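Local coordinates for mandelate racemase/muconate lactonizing enzyme/Enolase superfamily (Rhodobacter sphaeroides, PDB 2HZG), which belongs to the enolase superfamily, pairing an enolase-type N-terminal domain with a modified TIM barrel that holds a metal ion, and is of unassigned function, at residues D195-V200 against G222-E227; T217-G222 against A246-A251; R135-L140 against A163-W168. One frame throughout, in Å; residues are numbered along the deposited sequence. Where two conformers were deposited one is given.

Contact 1. Residues D195-V200 against G222-E227. With NA (sodium ion), chain C.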
ATOM      1  N   ASP A 195      29.238 -16.045  -6.177  1.00 24.65           N
ATOM      2  CA  ASP A 195      28.444 -14.834  -6.391  1.00 23.71           C
ATOM      3  C   ASP A 195      28.091 -14.199  -5.046  1.00 21.90           C
ATOM      4  O   ASP A 195      27.684 -14.890  -4.092  1.00 20.66           O
ATOM      5  CB  ASP A 195      27.182 -15.130  -7.201  1.00 24.64           C
ATOM      6  CG  ASP A 195      27.486 -15.631  -8.606  1.00 28.45           C
ATOM      7  OD1 ASP A 195      28.573 -15.327  -9.117  1.00 32.69           O
ATOM      8  OD2 ASP A 195      26.630 -16.313  -9.214  1.00 34.54           O
ATOM      9  N   LEU A 196      28.296 -12.884  -4.966  1.00 20.08           N
ATOM     10  CA  LEU A 196      27.984 -12.131  -3.769  1.00 18.56           C
ATOM     11  C   LEU A 196      26.961 -11.057  -4.102  1.00 18.12           C
ATOM     12  O   LEU A 196      27.127 -10.305  -5.068  1.00 18.03           O
ATOM     13  CB  LEU A 196      29.243 -11.507  -3.148  1.00 17.99           C
ATOM     14  CG  LEU A 196      29.077 -10.654  -1.888  1.00 17.50           C
ATOM     15  CD1 LEU A 196      28.486 -11.437  -0.710  1.00 15.95           C
ATOM     16  CD2 LEU A 196      30.408 -10.030  -1.491  1.00 18.99           C
ATOM     17  N   MET A 197      25.894 -11.015  -3.308  1.00 17.35           N
ATOM     18  CA  MET A 197      24.852 -10.019  -3.473  1.00 16.74           C
ATOM     19  C   MET A 197      24.709  -9.258  -2.160  1.00 15.75           C
ATOM     20  O   MET A 197      25.015  -9.794  -1.090  1.00 14.22           O
ATOM     21  CB  MET A 197      23.533 -10.666  -3.886  1.00 16.77           C
ATOM     22  CG  MET A 197      23.542 -11.288  -5.288  1.00 20.00           C
ATOM     23  SD  MET A 197      24.400 -12.895  -5.414  1.00 24.99           S
ATOM     24  CE  MET A 197      23.281 -13.955  -4.607  1.00 22.90           C
ATOM     25  N   VAL A 198      24.259  -8.007  -2.264  1.00 14.92           N
ATOM     26  CA  VAL A 198      24.070  -7.146  -1.110  1.00 15.20           C
ATOM     27  C   VAL A 198      22.682  -6.517  -1.135  1.00 15.29           C
ATOM     28  O   VAL A 198      22.248  -5.982  -2.157  1.00 15.95           O
ATOM     29  CB  VAL A 198      25.164  -6.043  -1.027  1.00 15.59           C
ATOM     30  CG1 VAL A 198      24.900  -5.070   0.156  1.00 14.17           C
ATOM     31  CG2 VAL A 198      26.562  -6.679  -0.935  1.00 15.92           C
ATOM     32  N   ASP A 199      22.004  -6.599   0.001  1.00 15.00           N
ATOM     33  CA  ASP A 199      20.653  -6.074   0.160  1.00 15.50           C
ATOM     34  C   ASP A 199      20.668  -5.065   1.292  1.00 14.99           C
ATOM     35  O   ASP A 199      20.989  -5.398   2.424  1.00 15.97           O
ATOM     36  CB  ASP A 199      19.722  -7.257   0.460  1.00 15.20           C
ATOM     37  CG  ASP A 199      18.313  -6.841   0.896  1.00 16.00           C
ATOM     38  OD1 ASP A 199      17.918  -5.661   0.807  1.00 14.39           O
ATOM     39  OD2 ASP A 199      17.581  -7.760   1.351  1.00 15.64           O
ATOM     40  N   VAL A 200      20.338  -3.819   0.979  1.00 15.09           N
ATOM     41  CA  VAL A 200      20.394  -2.741   1.974  1.00 14.12           C
ATOM     42  C   VAL A 200      19.051  -2.308   2.572  1.00 14.69           C
ATOM     43  O   VAL A 200      18.987  -1.329   3.328  1.00 13.90           O
ATOM     44  CB  VAL A 200      21.219  -1.519   1.472  1.00 14.38           C
ATOM     45  CG1 VAL A 200      22.661  -1.969   1.172  1.00 12.46           C
ATOM     46  CG2 VAL A 200      20.589  -0.873   0.246  1.00 12.32           C
ATOM     47  N   GLY A 222      33.322  -7.245  -6.087  1.00 18.36           N
ATOM     48  CA  GLY A 222      32.766  -8.009  -7.208  1.00 18.15           C
ATOM     49  C   GLY A 222      31.304  -8.385  -6.990  1.00 18.21           C
ATOM     50  O   GLY A 222      30.858  -9.444  -7.435  1.00 18.20           O
ATOM     51  N   VAL A 223      30.568  -7.515  -6.304  1.00 17.32           N
ATOM     52  CA  VAL A 223      29.148  -7.750  -6.002  1.00 16.58           C
ATOM     53  C   VAL A 223      28.270  -7.749  -7.269  1.00 16.92           C
ATOM     54  O   VAL A 223      28.374  -6.862  -8.138  1.00 16.55           O
ATOM     55  CB  VAL A 223      28.634  -6.759  -4.926  1.00 16.42           C
ATOM     56  CG1 VAL A 223      27.126  -6.944  -4.652  1.00 14.07           C
ATOM     57  CG2 VAL A 223      29.424  -6.934  -3.625  1.00 15.01           C
ATOM     58  N   LEU A 224      27.424  -8.765  -7.377  1.00 16.70           N
ATOM     59  CA  LEU A 224      26.539  -8.925  -8.533  1.00 17.29           C
ATOM     60  C   LEU A 224      25.409  -7.876  -8.576  1.00 16.64           C
ATOM     61  O   LEU A 224      25.154  -7.273  -9.618  1.00 15.91           O
ATOM     62  CB  LEU A 224      25.957 -10.350  -8.561  1.00 17.75           C
ATOM     63  CG  LEU A 224      24.926 -10.710  -9.645  1.00 20.65           C
ATOM     64  CD1 LEU A 224      25.560 -10.680 -11.036  1.00 23.19           C
ATOM     65  CD2 LEU A 224      24.265 -12.076  -9.358  1.00 23.82           C
ATOM     66  N   TRP A 225      24.715  -7.692  -7.450  1.00 16.26           N
ATOM     67  CA  TRP A 225      23.642  -6.731  -7.411  1.00 15.68           C
ATOM     68  C   TRP A 225      23.538  -6.069  -6.055  1.00 15.21           C
ATOM     69  O   TRP A 225      23.993  -6.605  -5.028  1.00 15.52           O
ATOM     70  CB  TRP A 225      22.283  -7.338  -7.857  1.00 15.45           C
ATOM     71  CG  TRP A 225      21.544  -8.216  -6.824  1.00 16.23           C
ATOM     72  CD1 TRP A 225      21.149  -7.867  -5.548  1.00 16.36           C
ATOM     73  CD2 TRP A 225      21.078  -9.562  -7.027  1.00 15.25           C
ATOM     74  NE1 TRP A 225      20.482  -8.933  -4.949  1.00 15.81           N
ATOM     75  CE2 TRP A 225      20.426  -9.972  -5.841  1.00 13.77           C
ATOM     76  CE3 TRP A 225      21.150 -10.459  -8.103  1.00 14.72           C
ATOM     77  CZ2 TRP A 225      19.862 -11.249  -5.700  1.00 13.55           C
ATOM     78  CZ3 TRP A 225      20.589 -11.710  -7.965  1.00 16.06           C
ATOM     79  CH2 TRP A 225      19.945 -12.092  -6.770  1.00 13.80           C
ATOM     80  N   LEU A 226      22.945  -4.885  -6.087  1.00 14.61           N
ATOM     81  CA  LEU A 226      22.638  -4.101  -4.913  1.00 14.35           C
ATOM     82  C   LEU A 226      21.134  -4.026  -4.865  1.00 14.15           C
ATOM     83  O   LEU A 226      20.504  -3.480  -5.761  1.00 14.67           O
ATOM     84  CB  LEU A 226      23.249  -2.698  -5.038  1.00 13.73           C
ATOM     85  CG  LEU A 226      22.834  -1.705  -3.947  1.00 14.60           C
ATOM     86  CD1 LEU A 226      23.328  -2.176  -2.565  1.00 13.83           C
ATOM     87  CD2 LEU A 226      23.332  -0.286  -4.315  1.00 15.14           C
ATOM     88  N   GLU A 227      20.563  -4.582  -3.802  1.00 14.93           N
ATOM     89  CA  GLU A 227      19.124  -4.801  -3.692  1.00 13.89           C
ATOM     90  C   GLU A 227      18.467  -3.752  -2.792  1.00 13.71           C
ATOM     91  O   GLU A 227      19.009  -3.387  -1.746  1.00 13.44           O
ATOM     92  CB  GLU A 227      18.895  -6.224  -3.174  1.00 14.48           C
ATOM     93  CG  GLU A 227      17.467  -6.605  -2.859  1.00 14.04           C
ATOM     94  CD  GLU A 227      17.333  -8.082  -2.533  1.00 16.04           C
ATOM     95  OE1 GLU A 227      18.164  -8.899  -2.989  1.00 15.13           O
ATOM     96  OE2 GLU A 227      16.354  -8.433  -1.845  1.00 19.31           O
TER
HETATM   97 NA    NA C1101      15.543  -8.325   0.352  1.00 22.84          NA
HETATM   98  O   HOH W   1      29.726 -11.801  -7.162  1.00 27.56           O
HETATM   99  O   HOH W   2      15.432  -5.585   1.108  1.00 18.20           O
HETATM  100  O   HOH W   3      14.173  -8.516   2.388  1.00 18.95           O
HETATM  101  O   HOH W   4      15.914 -10.815   0.861  1.00 19.08           O
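At the metal site of the enolase-type barrel, D199 and E227 end two adjacent parallel strands and each give one carboxylate oxygen to a sodium ion. D199 OD2 and E227 OE2 both lie 2.3 Å from the sodium; the two carboxylates are stacked, their planes 14° apart, and the cation between these oxygens probably offsets the repulsion of the two carboxylates. E254 supplies the third protein oxygen and three waters bind as well, one of which donates to D199 OD1, an oxygen that also accepts from G201 N. The remaining oxygen of E227, OE1, takes a salt bridge from K165 and, through its anti lone pair, the indole N-H of W225, so that the carboxylate is fixed in rotation.

The strands behind the site, 195-199 and 225-227, run parallel at 23°. Four backbone bonds join them, from L224 N to L196 O at one end to V200 N to E227 O at the other. V198 and L226 face away from D199 and E227; V198 CG2 meets V223 CG1 at 3.8 Å, L226 CD1 meets V200 CG1, and L218 of helix 215-220 packs on V198, V223 and L226. A water bridges L196 N and G222 O, just after helix 215-220 ends. Bent at chi2 and chi3, M197 lies over one face of the W225 indole, its CG 3.5 Å from the centroid of the six-membered ring and SD farther out above that ring at 4.7 Å.

Contact 2. Residues T217-G222 against A246-A251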
ATOM      1  N   THR A 217      33.043   0.334  -3.532  1.00 20.48           N
ATOM      2  CA  THR A 217      33.234  -0.766  -2.599  1.00 21.53           C
ATOM      3  C   THR A 217      32.548  -2.030  -3.126  1.00 21.02           C
ATOM      4  O   THR A 217      33.133  -3.106  -3.125  1.00 20.93           O
ATOM      5  CB  THR A 217      32.622  -0.432  -1.236  1.00 21.97           C
ATOM      6  OG1 THR A 217      33.194   0.793  -0.744  1.00 25.70           O
ATOM      7  CG2 THR A 217      32.865  -1.560  -0.245  1.00 22.77           C
ATOM      8  N   LEU A 218      31.301  -1.888  -3.559  1.00 20.02           N
ATOM      9  CA  LEU A 218      30.551  -3.020  -4.117  1.00 19.72           C
ATOM     10  C   LEU A 218      31.281  -3.599  -5.337  1.00 19.77           C
ATOM     11  O   LEU A 218      31.387  -4.818  -5.484  1.00 19.45           O
ATOM     12  CB  LEU A 218      29.129  -2.600  -4.490  1.00 18.11           C
ATOM     13  CG  LEU A 218      28.196  -2.232  -3.331  1.00 18.43           C
ATOM     14  CD1 LEU A 218      27.033  -1.343  -3.817  1.00 13.70           C
ATOM     15  CD2 LEU A 218      27.666  -3.487  -2.598  1.00 15.02           C
ATOM     16  N   ASP A 219      31.793  -2.731  -6.205  1.00 20.08           N
ATOM     17  CA  ASP A 219      32.509  -3.204  -7.394  1.00 20.66           C
ATOM     18  C   ASP A 219      33.854  -3.855  -7.020  1.00 20.47           C
ATOM     19  O   ASP A 219      34.225  -4.865  -7.603  1.00 20.53           O
ATOM     20  CB  ASP A 219      32.693  -2.096  -8.441  1.00 20.82           C
ATOM     21  CG  ASP A 219      31.444  -1.887  -9.324  1.00 23.30           C
ATOM     22  OD1 ASP A 219      30.452  -2.667  -9.218  1.00 23.09           O
ATOM     23  OD2 ASP A 219      31.452  -0.919 -10.127  1.00 24.63           O
ATOM     24  N   ALA A 220      34.545  -3.300  -6.022  1.00 20.57           N
ATOM     25  CA  ALA A 220      35.822  -3.868  -5.560  1.00 20.58           C
ATOM     26  C   ALA A 220      35.625  -5.293  -4.999  1.00 20.96           C
ATOM     27  O   ALA A 220      36.485  -6.158  -5.168  1.00 21.45           O
ATOM     28  CB  ALA A 220      36.490  -2.941  -4.520  1.00 20.17           C
ATOM     29  N   ALA A 221      34.486  -5.526  -4.344  1.00 20.14           N
ATOM     30  CA  ALA A 221      34.128  -6.849  -3.821  1.00 19.37           C
ATOM     31  C   ALA A 221      33.484  -7.757  -4.870  1.00 18.95           C
ATOM     32  O   ALA A 221      33.123  -8.893  -4.571  1.00 19.26           O
ATOM     33  CB  ALA A 221      33.219  -6.708  -2.603  1.00 19.66           C
ATOM     34  N   GLY A 222      33.322  -7.245  -6.087  1.00 18.36           N
ATOM     35  CA  GLY A 222      32.766  -8.009  -7.208  1.00 18.15           C
ATOM     36  C   GLY A 222      31.304  -8.385  -6.990  1.00 18.21           C
ATOM     37  O   GLY A 222      30.858  -9.444  -7.435  1.00 18.20           O
ATOM     38  N   ALA A 246      28.417   1.999 -12.525  1.00 25.36           N
ATOM     39  CA  ALA A 246      29.015   0.891 -11.762  1.00 24.03           C
ATOM     40  C   ALA A 246      28.741  -0.452 -12.437  1.00 23.51           C
ATOM     41  O   ALA A 246      27.843  -0.562 -13.269  1.00 22.80           O
ATOM     42  CB  ALA A 246      28.510   0.894 -10.328  1.00 23.59           C
ATOM     43  N   ARG A 247      29.521  -1.479 -12.098  1.00 23.10           N
ATOM     44  CA  ARG A 247      29.264  -2.813 -12.653  1.00 23.00           C
ATOM     45  C   ARG A 247      28.119  -3.506 -11.894  1.00 21.53           C
ATOM     46  O   ARG A 247      27.313  -4.192 -12.497  1.00 20.44           O
ATOM     47  CB  ARG A 247      30.511  -3.702 -12.621  1.00 23.44           C
ATOM     48  CG  ARG A 247      31.723  -3.173 -13.438  1.00 29.15           C
ATOM     49  CD  ARG A 247      32.788  -4.289 -13.631  1.00 36.21           C
ATOM     50  NE  ARG A 247      32.776  -5.175 -12.470  1.00 41.49           N
ATOM     51  CZ  ARG A 247      33.563  -5.041 -11.400  1.00 44.48           C
ATOM     52  NH1 ARG A 247      34.477  -4.066 -11.364  1.00 42.87           N
ATOM     53  NH2 ARG A 247      33.433  -5.898 -10.372  1.00 43.51           N
ATOM     54  N   VAL A 248      28.087  -3.334 -10.572  1.00 20.80           N
ATOM     55  CA  VAL A 248      27.015  -3.874  -9.738  1.00 19.95           C
ATOM     56  C   VAL A 248      25.674  -3.397 -10.298  1.00 20.26           C
ATOM     57  O   VAL A 248      25.489  -2.206 -10.603  1.00 20.48           O
ATOM     58  CB  VAL A 248      27.196  -3.488  -8.241  1.00 20.13           C
ATOM     59  CG1 VAL A 248      27.135  -1.967  -8.033  1.00 18.61           C
ATOM     60  CG2 VAL A 248      26.182  -4.214  -7.339  1.00 17.86           C
ATOM     61  N   ARG A 249      24.747  -4.329 -10.447  1.00 19.59           N
ATOM     62  CA  ARG A 249      23.427  -3.994 -10.962  1.00 19.55           C
ATOM     63  C   ARG A 249      22.465  -3.720  -9.823  1.00 18.35           C
ATOM     64  O   ARG A 249      22.752  -4.065  -8.679  1.00 18.17           O
ATOM     65  CB  ARG A 249      22.946  -5.113 -11.892  1.00 19.98           C
ATOM     66  CG  ARG A 249      23.833  -5.175 -13.146  1.00 23.91           C
ATOM     67  CD  ARG A 249      23.662  -6.480 -13.877  1.00 30.69           C
ATOM     68  NE  ARG A 249      22.387  -6.519 -14.591  1.00 34.49           N
ATOM     69  CZ  ARG A 249      21.924  -7.580 -15.245  1.00 36.71           C
ATOM     70  NH1 ARG A 249      22.621  -8.714 -15.262  1.00 36.17           N
ATOM     71  NH2 ARG A 249      20.753  -7.504 -15.869  1.00 36.75           N
ATOM     72  N   ILE A 250      21.344  -3.067 -10.125  1.00 16.87           N
ATOM     73  CA  ILE A 250      20.359  -2.751  -9.092  1.00 15.73           C
ATOM     74  C   ILE A 250      19.247  -3.807  -9.130  1.00 15.46           C
ATOM     75  O   ILE A 250      18.844  -4.265 -10.201  1.00 14.94           O
ATOM     76  CB  ILE A 250      19.786  -1.289  -9.222  1.00 15.78           C
ATOM     77  CG1 ILE A 250      20.915  -0.240  -9.353  1.00 16.45           C
ATOM     78  CG2 ILE A 250      18.849  -0.945  -8.046  1.00 14.92           C
ATOM     79  CD1 ILE A 250      22.079  -0.361  -8.358  1.00 18.44           C
ATOM     80  N   ALA A 251      18.805  -4.218  -7.953  1.00 15.61           N
ATOM     81  CA  ALA A 251      17.728  -5.201  -7.838  1.00 15.74           C
ATOM     82  C   ALA A 251      16.669  -4.678  -6.902  1.00 15.24           C
ATOM     83  O   ALA A 251      16.959  -3.890  -6.001  1.00 15.51           O
ATOM     84  CB  ALA A 251      18.272  -6.552  -7.327  1.00 15.24           C
TER
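D219, in the last turn of helix 215-220, grips the backbone leading into strand 249-252 with both carboxylate oxygens. Its OD2 accepts from R247 N at 2.8 Å in a nearly straight bond (170°), met on the syn side but 20° out of the carboxylate plane. OD1 turns its syn lone pair to V248 N, also at 2.8 Å. With chi1 at -82°, CG stands anti to the carbonyl carbon of D219, and the carboxylate reaches across to the two successive N-H groups.

The R247 side chain returns the grip: bent at chi3, it curls back to the helix end and NH2 donates to D219 O at 3.1 Å. That carbonyl also accepts from G222 N, within the Schellman motif that closes the helix. G222 CA sits at the edge of the guanidinium, close to its plane. Further in, L218 CB rests on V248 CG1 at 4.1 Å, and V223 and L226 extend this apolar patch toward the barrel wall.

D219 OD2 lies well out of the guanidinium plane, 4.5 Å from R247 NH1, so the charges probably attract without a salt bridge; the directional hold comes from two main-chain N-H groups on the carboxylate and from R247 NH2 on the helix-end carbonyl.

Contact 3. Residues R135-L140 against A163-W168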
ATOM      1  N   ARG A 135      19.533 -22.544  -8.993  1.00 19.30           N
ATOM      2  CA  ARG A 135      20.733 -22.555  -8.183  1.00 20.52           C
ATOM      3  C   ARG A 135      20.521 -21.603  -6.989  1.00 19.42           C
ATOM      4  O   ARG A 135      20.457 -20.381  -7.176  1.00 19.23           O
ATOM      5  CB  ARG A 135      21.930 -22.150  -9.062  1.00 20.96           C
ATOM      6  CG  ARG A 135      23.249 -22.007  -8.311  1.00 26.74           C
ATOM      7  CD  ARG A 135      23.843 -23.365  -7.935  1.00 31.95           C
ATOM      8  NE  ARG A 135      24.042 -24.219  -9.110  1.00 36.47           N
ATOM      9  CZ  ARG A 135      24.402 -25.502  -9.056  1.00 37.08           C
ATOM     10  NH1 ARG A 135      24.614 -26.094  -7.884  1.00 37.70           N
ATOM     11  NH2 ARG A 135      24.550 -26.188 -10.176  1.00 37.45           N
ATOM     12  N   PRO A 136      20.402 -22.167  -5.766  1.00 18.85           N
ATOM     13  CA  PRO A 136      20.030 -21.377  -4.586  1.00 18.65           C
ATOM     14  C   PRO A 136      21.205 -20.540  -4.071  1.00 18.75           C
ATOM     15  O   PRO A 136      22.334 -21.047  -3.947  1.00 19.24           O
ATOM     16  CB  PRO A 136      19.628 -22.442  -3.550  1.00 18.67           C
ATOM     17  CG  PRO A 136      20.471 -23.665  -3.933  1.00 18.39           C
ATOM     18  CD  PRO A 136      20.614 -23.594  -5.445  1.00 18.14           C
ATOM     19  N   TYR A 137      20.956 -19.260  -3.805  1.00 16.64           N
ATOM     20  CA  TYR A 137      21.949 -18.471  -3.101  1.00 16.69           C
ATOM     21  C   TYR A 137      21.537 -18.417  -1.646  1.00 16.31           C
ATOM     22  O   TYR A 137      20.347 -18.360  -1.340  1.00 16.57           O
ATOM     23  CB  TYR A 137      22.141 -17.097  -3.749  1.00 15.89           C
ATOM     24  CG  TYR A 137      21.006 -16.078  -3.614  1.00 16.01           C
ATOM     25  CD1 TYR A 137      20.793 -15.378  -2.410  1.00 15.06           C
ATOM     26  CD2 TYR A 137      20.204 -15.765  -4.704  1.00 13.78           C
ATOM     27  CE1 TYR A 137      19.755 -14.405  -2.305  1.00 13.87           C
ATOM     28  CE2 TYR A 137      19.188 -14.773  -4.620  1.00 13.96           C
ATOM     29  CZ  TYR A 137      18.975 -14.119  -3.408  1.00 13.07           C
ATOM     30  OH  TYR A 137      17.986 -13.177  -3.300  1.00 15.03           O
ATOM     31  N   ALA A 138      22.514 -18.502  -0.749  1.00 16.15           N
ATOM     32  CA  ALA A 138      22.251 -18.481   0.671  1.00 16.71           C
ATOM     33  C   ALA A 138      21.890 -17.066   1.072  1.00 16.99           C
ATOM     34  O   ALA A 138      22.685 -16.143   0.880  1.00 17.84           O
ATOM     35  CB  ALA A 138      23.492 -18.987   1.471  1.00 16.49           C
ATOM     36  N   SER A 139      20.693 -16.887   1.629  1.00 16.36           N
ATOM     37  CA  SER A 139      20.236 -15.556   1.949  1.00 15.95           C
ATOM     38  C   SER A 139      20.324 -15.314   3.440  1.00 15.43           C
ATOM     39  O   SER A 139      19.657 -15.982   4.222  1.00 15.41           O
ATOM     40  CB  SER A 139      18.813 -15.300   1.415  1.00 16.11           C
ATOM     41  OG  SER A 139      18.566 -13.909   1.422  1.00 16.00           O
ATOM     42  N   LEU A 140      21.149 -14.340   3.813  1.00 14.32           N
ATOM     43  CA  LEU A 140      21.584 -14.173   5.190  1.00 14.88           C
ATOM     44  C   LEU A 140      21.521 -12.720   5.628  1.00 14.34           C
ATOM     45  O   LEU A 140      21.455 -11.829   4.805  1.00 14.86           O
ATOM     46  CB  LEU A 140      23.043 -14.683   5.340  1.00 14.56           C
ATOM     47  CG  LEU A 140      23.255 -16.181   5.126  1.00 16.13           C
ATOM     48  CD1 LEU A 140      24.749 -16.501   5.040  1.00 16.97           C
ATOM     49  CD2 LEU A 140      22.591 -16.958   6.258  1.00 16.32           C
ATOM     50  N   ALA A 163      26.796 -19.241  -3.854  1.00 21.06           N
ATOM     51  CA  ALA A 163      26.396 -17.840  -3.924  1.00 19.50           C
ATOM     52  C   ALA A 163      25.790 -17.446  -2.592  1.00 18.67           C
ATOM     53  O   ALA A 163      25.135 -18.268  -1.942  1.00 18.29           O
ATOM     54  CB  ALA A 163      25.420 -17.596  -5.078  1.00 19.31           C
ATOM     55  N   VAL A 164      26.065 -16.217  -2.148  0.60 17.99           N
ATOM     56  CA  VAL A 164      25.575 -15.714  -0.858  0.60 17.10           C
ATOM     57  C   VAL A 164      25.094 -14.265  -1.008  0.60 17.16           C
ATOM     58  O   VAL A 164      25.701 -13.474  -1.745  0.60 16.84           O
ATOM     59  CB  VAL A 164      26.656 -15.780   0.271  0.60 17.64           C
ATOM     60  CG1 VAL A 164      26.123 -15.209   1.577  0.60 16.92           C
ATOM     61  CG2 VAL A 164      27.153 -17.220   0.508  0.60 16.08           C
ATOM     62  N   LYS A 165      24.008 -13.933  -0.307  1.00 16.53           N
ATOM     63  CA  LYS A 165      23.543 -12.551  -0.194  1.00 16.18           C
ATOM     64  C   LYS A 165      23.528 -12.193   1.279  1.00 15.24           C
ATOM     65  O   LYS A 165      23.107 -12.991   2.104  1.00 16.10           O
ATOM     66  CB  LYS A 165      22.136 -12.382  -0.776  1.00 15.55           C
ATOM     67  CG  LYS A 165      21.671 -10.918  -0.806  1.00 15.83           C
ATOM     68  CD  LYS A 165      20.351 -10.788  -1.531  1.00 14.76           C
ATOM     69  CE  LYS A 165      19.170 -11.067  -0.615  1.00 12.04           C
ATOM     70  NZ  LYS A 165      17.876 -10.969  -1.368  1.00 12.59           N
ATOM     71  N   PHE A 166      24.031 -11.016   1.619  1.00 14.48           N
ATOM     72  CA  PHE A 166      23.829 -10.467   2.947  1.00 14.13           C
ATOM     73  C   PHE A 166      22.920  -9.251   2.864  1.00 14.52           C
ATOM     74  O   PHE A 166      23.030  -8.449   1.945  1.00 14.69           O
ATOM     75  CB  PHE A 166      25.155 -10.072   3.588  1.00 14.85           C
ATOM     76  CG  PHE A 166      25.987 -11.237   3.991  1.00 15.63           C
ATOM     77  CD1 PHE A 166      25.776 -11.846   5.211  1.00 14.96           C
ATOM     78  CD2 PHE A 166      26.938 -11.769   3.120  1.00 16.15           C
ATOM     79  CE1 PHE A 166      26.518 -12.936   5.589  1.00 16.55           C
ATOM     80  CE2 PHE A 166      27.687 -12.868   3.504  1.00 15.26           C
ATOM     81  CZ  PHE A 166      27.463 -13.453   4.726  1.00 15.75           C
ATOM     82  N   GLY A 167      22.045  -9.110   3.848  1.00 14.60           N
ATOM     83  CA  GLY A 167      21.103  -8.009   3.852  1.00 15.18           C
ATOM     84  C   GLY A 167      21.048  -7.394   5.209  1.00 15.42           C
ATOM     85  O   GLY A 167      21.382  -8.048   6.198  1.00 16.25           O
ATOM     86  N   TRP A 168      20.650  -6.128   5.254  1.00 15.16           N
ATOM     87  CA  TRP A 168      20.203  -5.500   6.496  1.00 15.20           C
ATOM     88  C   TRP A 168      21.297  -5.524   7.584  1.00 15.74           C
ATOM     89  O   TRP A 168      22.472  -5.233   7.300  1.00 15.28           O
ATOM     90  CB  TRP A 168      18.904  -6.163   6.996  1.00 15.48           C
ATOM     91  CG  TRP A 168      17.761  -6.209   5.982  1.00 15.87           C
ATOM     92  CD1 TRP A 168      17.551  -7.166   5.011  1.00 16.40           C
ATOM     93  CD2 TRP A 168      16.672  -5.286   5.869  1.00 15.32           C
ATOM     94  NE1 TRP A 168      16.410  -6.881   4.302  1.00 17.87           N
ATOM     95  CE2 TRP A 168      15.841  -5.743   4.813  1.00 17.93           C
ATOM     96  CE3 TRP A 168      16.306  -4.127   6.563  1.00 15.63           C
ATOM     97  CZ2 TRP A 168      14.672  -5.066   4.430  1.00 17.29           C
ATOM     98  CZ3 TRP A 168      15.127  -3.459   6.185  1.00 15.61           C
ATOM     99  CH2 TRP A 168      14.334  -3.933   5.132  1.00 15.34           C
TER
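K165 NZ donates to Y137 OH at 2.9 Å, the one polar side-chain bond between strands 135-141 and 163-167. The lysine leaves its backbone extended and turns at chi3 (84°), which brings the amine to the phenol oxygen while K165 CB lies 3.5 Å from Y137 CE1. NZ also forms salt bridges with E227 and E329, and S139 OG, 3.5 Å from K165 CE, bonds to E329 too. With two carboxylates around it, the amine sits in a strongly polar setting beside the sodium site.

Backbone bonds hold the strands in parallel register, A138 with V164, S139 with K165 and L140 with F166. A138 N donates to A163 O, K165 N to A138 O, L140 N to K165 O and G167 N to L140 O. The two strands, with helix 146-158 between them in the chain, form a beta-alpha-beta unit of the barrel.

Apolar contacts fill the helix-facing side: L140 CD1 touches V164 CG1 at 3.9 Å, and L140 CB lies at the same distance from F166 CE1, the two side chains running side by side. A156 covers A138 and V164, and A153 packs on F166. At the start of the pair, Y137 CB meets A163 CB at 3.6 Å.

Overall arrangement
Contacts 1 and 3 are strand pairs of the parallel barrel sheet, and contact 2 joins the end of helix 215-220 to the approach to its strand 249-252; strands 135-141, 163-167, 195-199, 225-227 and 249-252 are successive neighbours. Contact 3 closes before contact 1 opens, whereas contacts 1 and 2 interleave along the chain and share G222. Centres of contacts 1 and 3 are about 9 Å apart and those of 1 and 2 about 7 Å; contacts 2 and 3, with centres about 15 Å apart, do not touch. Contact 1 thus lies between the others: the E227–K165 salt bridge ties it to contact 3 near the sodium, and backbone pairing of L226 with R249 and A251 carries the sheet on to strand 249-252 of contact 2.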